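Local coordinates for protein malic enzyme (Entamoeba histolytica, PDB 3NV9) that probably catalyses the oxidative decarboxylation of malate to pyruvate, coupled to reduction of a nicotinamide adenine dinucleotide cofactor, in an entangled dimer that can also activate metronidazole, at residues Asn146-Ile152 with Asn174-Ile178; Asp194-Ala199 with Ser229-Cys234. All coordinates share one frame; numbering follows the deposited sequence.

Contact 1 of 2, residues Asn146-Ile152 with Asn174-Ile178; sequences NDPDAVI and NCYKI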
ATOM      1  N   ASN A 146      -1.278  12.378 -21.248  1.00 30.70           N
ATOM      2  CA  ASN A 146      -0.622  12.267 -19.956  1.00 30.52           C
ATOM      3  C   ASN A 146      -0.094  13.608 -19.446  1.00 29.57           C
ATOM      4  O   ASN A 146       0.716  14.272 -20.097  1.00 29.28           O
ATOM      5  CB  ASN A 146       0.466  11.192 -19.980  1.00 29.06           C
ATOM      6  CG  ASN A 146      -0.116   9.840 -20.092  1.00 31.22           C
ATOM      7  OD1 ASN A 146      -0.695   9.287 -19.111  1.00 32.95           O
ATOM      8  ND2 ASN A 146      -0.022   9.279 -21.285  1.00 24.02           N
ATOM      9  N   ASP A 147      -0.540  13.959 -18.261  1.00 29.07           N
ATOM     10  CA  ASP A 147      -0.304  15.283 -17.702  1.00 30.02           C
ATOM     11  C   ASP A 147       0.631  15.251 -16.483  1.00 29.38           C
ATOM     12  O   ASP A 147       0.257  14.830 -15.397  1.00 28.94           O
ATOM     13  CB  ASP A 147      -1.663  15.896 -17.343  1.00 30.73           C
ATOM     14  CG  ASP A 147      -1.563  17.281 -16.830  1.00 32.74           C
ATOM     15  OD1 ASP A 147      -0.473  17.876 -16.874  1.00 35.48           O
ATOM     16  OD2 ASP A 147      -2.613  17.781 -16.343  1.00 40.40           O
ATOM     17  N   PRO A 148       1.845  15.755 -16.654  1.00 29.71           N
ATOM     18  CA  PRO A 148       2.817  15.720 -15.548  1.00 29.81           C
ATOM     19  C   PRO A 148       2.286  16.407 -14.298  1.00 31.00           C
ATOM     20  O   PRO A 148       2.527  15.925 -13.179  1.00 30.79           O
ATOM     21  CB  PRO A 148       3.999  16.494 -16.073  1.00 29.89           C
ATOM     22  CG  PRO A 148       3.510  17.223 -17.336  1.00 30.28           C
ATOM     23  CD  PRO A 148       2.227  16.630 -17.774  1.00 29.62           C
ATOM     24  N   ASP A 149       1.553  17.513 -14.481  1.00 30.66           N
ATOM     25  CA  ASP A 149       1.020  18.265 -13.361  1.00 30.87           C
ATOM     26  C   ASP A 149       0.050  17.429 -12.536  1.00 29.58           C
ATOM     27  O   ASP A 149      -0.108  17.658 -11.338  1.00 29.34           O
ATOM     28  CB  ASP A 149       0.320  19.578 -13.845  1.00 32.20           C
ATOM     29  CG  ASP A 149       1.235  20.467 -14.723  1.00 36.16           C
ATOM     30  OD1 ASP A 149       2.475  20.553 -14.495  1.00 35.05           O
ATOM     31  OD2 ASP A 149       0.678  21.098 -15.667  1.00 42.99           O
ATOM     32  N   ALA A 150      -0.619  16.479 -13.189  1.00 28.75           N
ATOM     33  CA  ALA A 150      -1.489  15.548 -12.483  1.00 28.16           C
ATOM     34  C   ALA A 150      -0.631  14.629 -11.561  1.00 27.17           C
ATOM     35  O   ALA A 150      -0.973  14.390 -10.399  1.00 27.10           O
ATOM     36  CB  ALA A 150      -2.318  14.724 -13.473  1.00 27.05           C
ATOM     37  N   VAL A 151       0.498  14.167 -12.084  1.00 26.16           N
ATOM     38  CA  VAL A 151       1.396  13.312 -11.325  1.00 26.06           C
ATOM     39  C   VAL A 151       1.941  14.133 -10.154  1.00 26.42           C
ATOM     40  O   VAL A 151       1.875  13.686  -9.017  1.00 25.65           O
ATOM     41  CB  VAL A 151       2.502  12.632 -12.216  1.00 26.02           C
ATOM     42  CG1 VAL A 151       3.340  11.636 -11.408  1.00 26.17           C
ATOM     43  CG2 VAL A 151       1.870  11.867 -13.406  1.00 25.66           C
ATOM     44  N   ILE A 152       2.340  15.382 -10.421  1.00 26.42           N
ATOM     45  CA  ILE A 152       2.874  16.267  -9.352  1.00 27.13           C
ATOM     46  C   ILE A 152       1.883  16.475  -8.227  1.00 27.26           C
ATOM     47  O   ILE A 152       2.216  16.331  -7.033  1.00 27.37           O
ATOM     48  CB  ILE A 152       3.360  17.626  -9.917  1.00 26.52           C
ATOM     49  CG1 ILE A 152       4.623  17.376 -10.740  1.00 27.85           C
ATOM     50  CG2 ILE A 152       3.684  18.552  -8.819  1.00 25.33           C
ATOM     51  CD1 ILE A 152       5.051  18.517 -11.698  1.00 27.01           C
ATOM     52  N   ASN A 174       8.088  14.119 -19.500  1.00 27.05           N
ATOM     53  CA  ASN A 174       7.279  14.195 -18.284  1.00 27.47           C
ATOM     54  C   ASN A 174       8.085  13.785 -17.009  1.00 27.40           C
ATOM     55  O   ASN A 174       8.081  14.505 -15.993  1.00 26.11           O
ATOM     56  CB  ASN A 174       6.002  13.321 -18.406  1.00 28.61           C
ATOM     57  CG  ASN A 174       4.831  14.029 -19.094  1.00 30.21           C
ATOM     58  OD1 ASN A 174       4.915  15.200 -19.477  1.00 35.46           O
ATOM     59  ND2 ASN A 174       3.718  13.305 -19.247  1.00 30.72           N
ATOM     60  N   CYS A 175       8.798  12.647 -17.056  1.00 26.68           N
ATOM     61  CA  CYS A 175       9.529  12.199 -15.848  1.00 27.42           C
ATOM     62  C   CYS A 175      10.461  13.295 -15.260  1.00 27.50           C
ATOM     63  O   CYS A 175      10.604  13.409 -14.037  1.00 27.56           O
ATOM     64  CB  CYS A 175      10.324  10.927 -16.137  1.00 26.95           C
ATOM     65  SG  CYS A 175      11.532  11.118 -17.463  1.00 25.97           S
ATOM     66  N   TYR A 176      11.017  14.160 -16.111  1.00 27.08           N
ATOM     67  CA  TYR A 176      11.903  15.232 -15.585  1.00 27.48           C
ATOM     68  C   TYR A 176      11.158  16.280 -14.771  1.00 27.33           C
ATOM     69  O   TYR A 176      11.517  16.605 -13.605  1.00 27.74           O
ATOM     70  CB  TYR A 176      12.693  15.890 -16.717  1.00 27.75           C
ATOM     71  CG  TYR A 176      13.607  14.949 -17.473  1.00 27.25           C
ATOM     72  CD1 TYR A 176      14.674  14.269 -16.807  1.00 29.69           C
ATOM     73  CD2 TYR A 176      13.459  14.756 -18.833  1.00 25.61           C
ATOM     74  CE1 TYR A 176      15.535  13.433 -17.501  1.00 25.61           C
ATOM     75  CE2 TYR A 176      14.290  13.888 -19.527  1.00 30.55           C
ATOM     76  CZ  TYR A 176      15.343  13.235 -18.844  1.00 28.58           C
ATOM     77  OH  TYR A 176      16.207  12.428 -19.551  1.00 30.45           O
ATOM     78  N   LYS A 177      10.078  16.782 -15.360  1.00 26.83           N
ATOM     79  CA  LYS A 177       9.291  17.811 -14.724  1.00 25.91           C
ATOM     80  C   LYS A 177       8.780  17.313 -13.382  1.00 26.20           C
ATOM     81  O   LYS A 177       8.893  18.011 -12.350  1.00 27.00           O
ATOM     82  CB  LYS A 177       8.144  18.265 -15.672  1.00 25.30           C
ATOM     83  CG  LYS A 177       7.225  19.244 -15.017  1.00 24.78           C
ATOM     84  CD  LYS A 177       6.206  19.891 -15.991  1.00 26.58           C
ATOM     85  CE  LYS A 177       5.363  20.980 -15.284  1.00 24.76           C
ATOM     86  NZ  LYS A 177       4.487  21.748 -16.233  1.00 23.06           N
ATOM     87  N   ILE A 178       8.219  16.103 -13.390  1.00 25.74           N
ATOM     88  CA  ILE A 178       7.672  15.482 -12.194  1.00 25.35           C
ATOM     89  C   ILE A 178       8.754  15.306 -11.138  1.00 25.74           C
ATOM     90  O   ILE A 178       8.581  15.716 -10.005  1.00 26.30           O
ATOM     91  CB  ILE A 178       7.001  14.124 -12.527  1.00 25.07           C
ATOM     92  CG1 ILE A 178       5.797  14.335 -13.469  1.00 24.33           C
ATOM     93  CG2 ILE A 178       6.540  13.432 -11.263  1.00 26.52           C
ATOM     94  CD1 ILE A 178       5.368  13.039 -14.268  1.00 20.98           C
TER
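Pro148 and Ile178 meet where the N-terminal turns of helices 148-158 and 174-185 lie side by side, their short axes 9.1 Å apart and inclined by 36°. The pair belongs to the N-terminal malic enzyme domain, and the strand between the two helices makes this an alpha-beta-alpha stretch of its parallel sheet. Ile178 keeps CG1 beside its backbone N, which sets CG1 3.8 Å from Pro148 CB, while CD1 reaches Val151 CB at 3.5 Å and CG2 faces Val151 CG1.

Lys177 runs fully extended along the outer side. Its CB starts toward the other helix; CG passes Ile152 CD1 at 4.0 Å, CD lies against the Pro148 ring, and CE comes near Asp149 OD1. NZ ends 2.9 Å from Asp149 OD1 in a salt bridge whose hydrogen-bond geometry is weak, and it also donates to a glycerol, probably from the crystallisation liquor.

At the other end Asn174 ND2 donates to Asn146 O (3.3 Å, N-H...O 160°), the donor standing above the carbonyl plane, while Asn174 OD1 lies against CG and CD of the Pro148 ring. Asp147 N-caps the first helix by accepting from Asp149 N. Aliphatic contacts are thus flanked by polar ones: Val151 and Ile178 pack in the buried part, while Asp149 and Lys177 pair opposite charges at the exposed rim.

Contact 2 of 2, residues Asp194-Ala199 with Ser229-Cys234; sequences DQQGTA and SSNTTC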
ATOM      1  N   ASP A 194      14.351   4.831 -12.697  1.00 23.54           N
ATOM      2  CA  ASP A 194      14.958   4.800 -14.052  1.00 24.54           C
ATOM      3  C   ASP A 194      16.037   5.861 -14.312  1.00 23.21           C
ATOM      4  O   ASP A 194      16.814   5.706 -15.241  1.00 23.35           O
ATOM      5  CB  ASP A 194      13.890   4.960 -15.110  1.00 24.76           C
ATOM      6  CG  ASP A 194      12.867   3.927 -14.997  1.00 26.29           C
ATOM      7  OD1 ASP A 194      13.085   2.818 -15.539  1.00 28.44           O
ATOM      8  OD2 ASP A 194      11.848   4.221 -14.349  1.00 29.04           O
ATOM      9  N   GLN A 195      16.064   6.920 -13.509  1.00 22.53           N
ATOM     10  CA  GLN A 195      17.106   7.936 -13.645  1.00 23.82           C
ATOM     11  C   GLN A 195      18.310   7.532 -12.784  1.00 23.60           C
ATOM     12  O   GLN A 195      19.124   6.780 -13.263  1.00 24.16           O
ATOM     13  CB  GLN A 195      16.583   9.343 -13.343  1.00 23.53           C
ATOM     14  CG  GLN A 195      15.805   9.990 -14.524  1.00 24.18           C
ATOM     15  CD  GLN A 195      15.158  11.292 -14.118  1.00 20.49           C
ATOM     16  OE1 GLN A 195      15.821  12.265 -13.781  1.00 21.79           O
ATOM     17  NE2 GLN A 195      13.852  11.291 -14.060  1.00 20.60           N
ATOM     18  N   GLN A 196      18.407   7.965 -11.528  1.00 23.27           N
ATOM     19  CA  GLN A 196      19.624   7.650 -10.746  1.00 24.64           C
ATOM     20  C   GLN A 196      19.809   6.110 -10.405  1.00 23.74           C
ATOM     21  O   GLN A 196      20.916   5.590 -10.343  1.00 21.57           O
ATOM     22  CB  GLN A 196      19.644   8.472  -9.455  1.00 24.81           C
ATOM     23  CG  GLN A 196      19.608   9.985  -9.613  1.00 25.63           C
ATOM     24  CD  GLN A 196      19.192  10.658  -8.311  1.00 26.24           C
ATOM     25  OE1 GLN A 196      18.151  10.307  -7.740  1.00 23.73           O
ATOM     26  NE2 GLN A 196      20.022  11.611  -7.816  1.00 25.85           N
ATOM     27  N   GLY A 197      18.696   5.403 -10.222  1.00 23.30           N
ATOM     28  CA  GLY A 197      18.732   3.978  -9.947  1.00 23.03           C
ATOM     29  C   GLY A 197      19.472   3.203 -11.003  1.00 22.60           C
ATOM     30  O   GLY A 197      20.469   2.535 -10.696  1.00 23.01           O
ATOM     31  N   THR A 198      18.998   3.299 -12.244  1.00 21.71           N
ATOM     32  CA  THR A 198      19.663   2.675 -13.398  1.00 21.45           C
ATOM     33  C   THR A 198      21.096   3.151 -13.592  1.00 20.74           C
ATOM     34  O   THR A 198      21.956   2.391 -13.914  1.00 22.65           O
ATOM     35  CB  THR A 198      18.850   2.922 -14.704  1.00 22.07           C
ATOM     36  OG1 THR A 198      17.559   2.313 -14.576  1.00 22.11           O
ATOM     37  CG2 THR A 198      19.589   2.364 -15.961  1.00 20.53           C
ATOM     38  N   ALA A 199      21.338   4.442 -13.480  1.00 21.59           N
ATOM     39  CA  ALA A 199      22.663   4.992 -13.656  1.00 20.59           C
ATOM     40  C   ALA A 199      23.537   4.515 -12.505  1.00 20.92           C
ATOM     41  O   ALA A 199      24.675   4.172 -12.725  1.00 21.17           O
ATOM     42  CB  ALA A 199      22.604   6.483 -13.701  1.00 19.69           C
ATOM     43  N   SER A 229      15.649   8.720 -20.416  1.00 29.25           N
ATOM     44  CA  SER A 229      15.914   9.236 -19.067  1.00 28.88           C
ATOM     45  C   SER A 229      16.966   8.403 -18.367  1.00 28.92           C
ATOM     46  O   SER A 229      17.772   8.952 -17.638  1.00 30.09           O
ATOM     47  CB  SER A 229      14.660   9.320 -18.231  1.00 27.89           C
ATOM     48  OG  SER A 229      14.238   8.016 -17.859  1.00 27.93           O
ATOM     49  N   SER A 230      16.975   7.092 -18.614  1.00 29.82           N
ATOM     50  CA  SER A 230      18.070   6.213 -18.088  1.00 30.47           C
ATOM     51  C   SER A 230      19.450   6.553 -18.644  1.00 29.17           C
ATOM     52  O   SER A 230      20.369   6.803 -17.887  1.00 28.52           O
ATOM     53  CB  SER A 230      17.792   4.729 -18.301  1.00 29.38           C
ATOM     54  OG  SER A 230      16.620   4.375 -17.580  1.00 33.36           O
ATOM     55  N   ASN A 231      19.580   6.535 -19.962  1.00 28.79           N
ATOM     56  CA  ASN A 231      20.854   6.783 -20.600  1.00 29.99           C
ATOM     57  C   ASN A 231      21.484   8.141 -20.265  1.00 29.84           C
ATOM     58  O   ASN A 231      22.714   8.244 -20.038  1.00 29.96           O
ATOM     59  CB  ASN A 231      20.744   6.575 -22.102  1.00 30.33           C
ATOM     60  CG  ASN A 231      21.572   5.408 -22.576  1.00 34.93           C
ATOM     61  OD1 ASN A 231      21.981   4.567 -21.778  1.00 38.02           O
ATOM     62  ND2 ASN A 231      21.869   5.370 -23.871  1.00 38.05           N
ATOM     63  N   THR A 232      20.630   9.154 -20.249  1.00 29.27           N
ATOM     64  CA  THR A 232      20.953  10.523 -19.887  1.00 29.95           C
ATOM     65  C   THR A 232      21.589  10.554 -18.496  1.00 29.33           C
ATOM     66  O   THR A 232      22.620  11.217 -18.282  1.00 30.19           O
ATOM     67  CB  THR A 232      19.633  11.386 -19.923  1.00 29.07           C
ATOM     68  OG1 THR A 232      19.447  11.932 -21.222  1.00 34.21           O
ATOM     69  CG2 THR A 232      19.639  12.517 -18.977  1.00 31.82           C
ATOM     70  N   THR A 233      20.972   9.850 -17.544  1.00 28.98           N
ATOM     71  CA  THR A 233      21.447   9.851 -16.165  1.00 27.73           C
ATOM     72  C   THR A 233      22.706   9.011 -16.045  1.00 27.64           C
ATOM     73  O   THR A 233      23.572   9.349 -15.245  1.00 26.12           O
ATOM     74  CB  THR A 233      20.382   9.400 -15.182  1.00 27.67           C
ATOM     75  OG1 THR A 233      19.130  10.014 -15.524  1.00 27.76           O
ATOM     76  CG2 THR A 233      20.766   9.772 -13.750  1.00 24.07           C
ATOM     77  N   CYS A 234      22.799   7.960 -16.874  1.00 28.19           N
ATOM     78  CA  CYS A 234      23.982   7.081 -16.933  1.00 29.47           C
ATOM     79  C   CYS A 234      25.195   7.881 -17.347  1.00 29.99           C
ATOM     80  O   CYS A 234      26.238   7.774 -16.724  1.00 30.12           O
ATOM     81  CB  CYS A 234      23.801   5.896 -17.862  1.00 28.55           C
ATOM     82  SG  CYS A 234      22.675   4.653 -17.189  1.00 32.26           S
TER
HETATM   83  O   HOH W   1      15.468   2.075 -16.196  1.00 32.97           O
HETATM   84  O   HOH W   2      14.153   2.924 -18.841  1.00 50.25           O
HETATM   85  O   HOH W   3      18.159  12.429 -15.175  1.00 26.56           O
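Ala199 and Cys234 bring their CA atoms to 4.1 Å where the segments of helices 193-213 and 229-240 cross at 56°, with their axes 7.5 Å apart. The second helix follows strand 222-225 and the turn containing Gly226 and Ala227, so it is the first helix of the Rossmann fold of the NAD-binding domain. In such folds the start of this helix usually faces the dinucleotide phosphates.

Small side chains permit the close approach. Cys234 SG rests 3.5 Å from Ala199 CA, and Ala199 CB lies over the Thr233 carbonyl. Beside them, Thr198 CG2 packs on Ser230 CB.

The direct hydrogen bond between the segments runs from Ser230 OG to Asp194 O (2.7 Å), with a C=O...OG angle of 133°. The same carbonyl oxygen receives a CA-H...O contact from Ser230 CA at 3.2 Å, so one residue meets it through both hydroxyl and backbone, at the first residue of the wider pi-type turn 194-197. A water donates to both Ser230 OG and Asp194 OD1 and also bonds Thr198 OG1, tying three side chains together. The outer partners are Asp169 N for Asp194 OD2 and Asn359 ND2 for Thr198 OG1. A glycerol, probably from the crystallisation liquor, lies near Ser229.

Thr233 fills the other side. Its methyl CG2, anti to the backbone N, lies against Gln195 O, whereas OG1 turns back beside its own N and sits 3.4 Å from Gln195 CB. There OG1 donates to Ser229 O at 2.7 Å, almost in line with the carbonyl bond (166°), and accepts from a separate water, which stands 2.6 Å from Thr233 OG1 and also donates to Gln195 OE1.

Overall arrangement
From the N terminus, after the elements that precede it, the chain enters helix 148-158, passes through strand 164-167 and returns in helix 174-185; contact 1 closes that loop of 21 residues. Strand 190-192, at an edge of the same parallel sheet, then leads into helix 193-213. Strand 222-225 opens the Rossmann sheet, and contact 2 closes its 29-residue loop on helix 229-240. The two closures follow in series, neither nested nor crossed, with centres about 17 Å apart. Helix 174-185 joins them: Tyr176 OH packs 3.2 Å from Ser229 CA, and Cys175 SG lies 3.7 Å from Ser229 CB. This links the N-terminal malic enzyme domain with the NAD-binding domain.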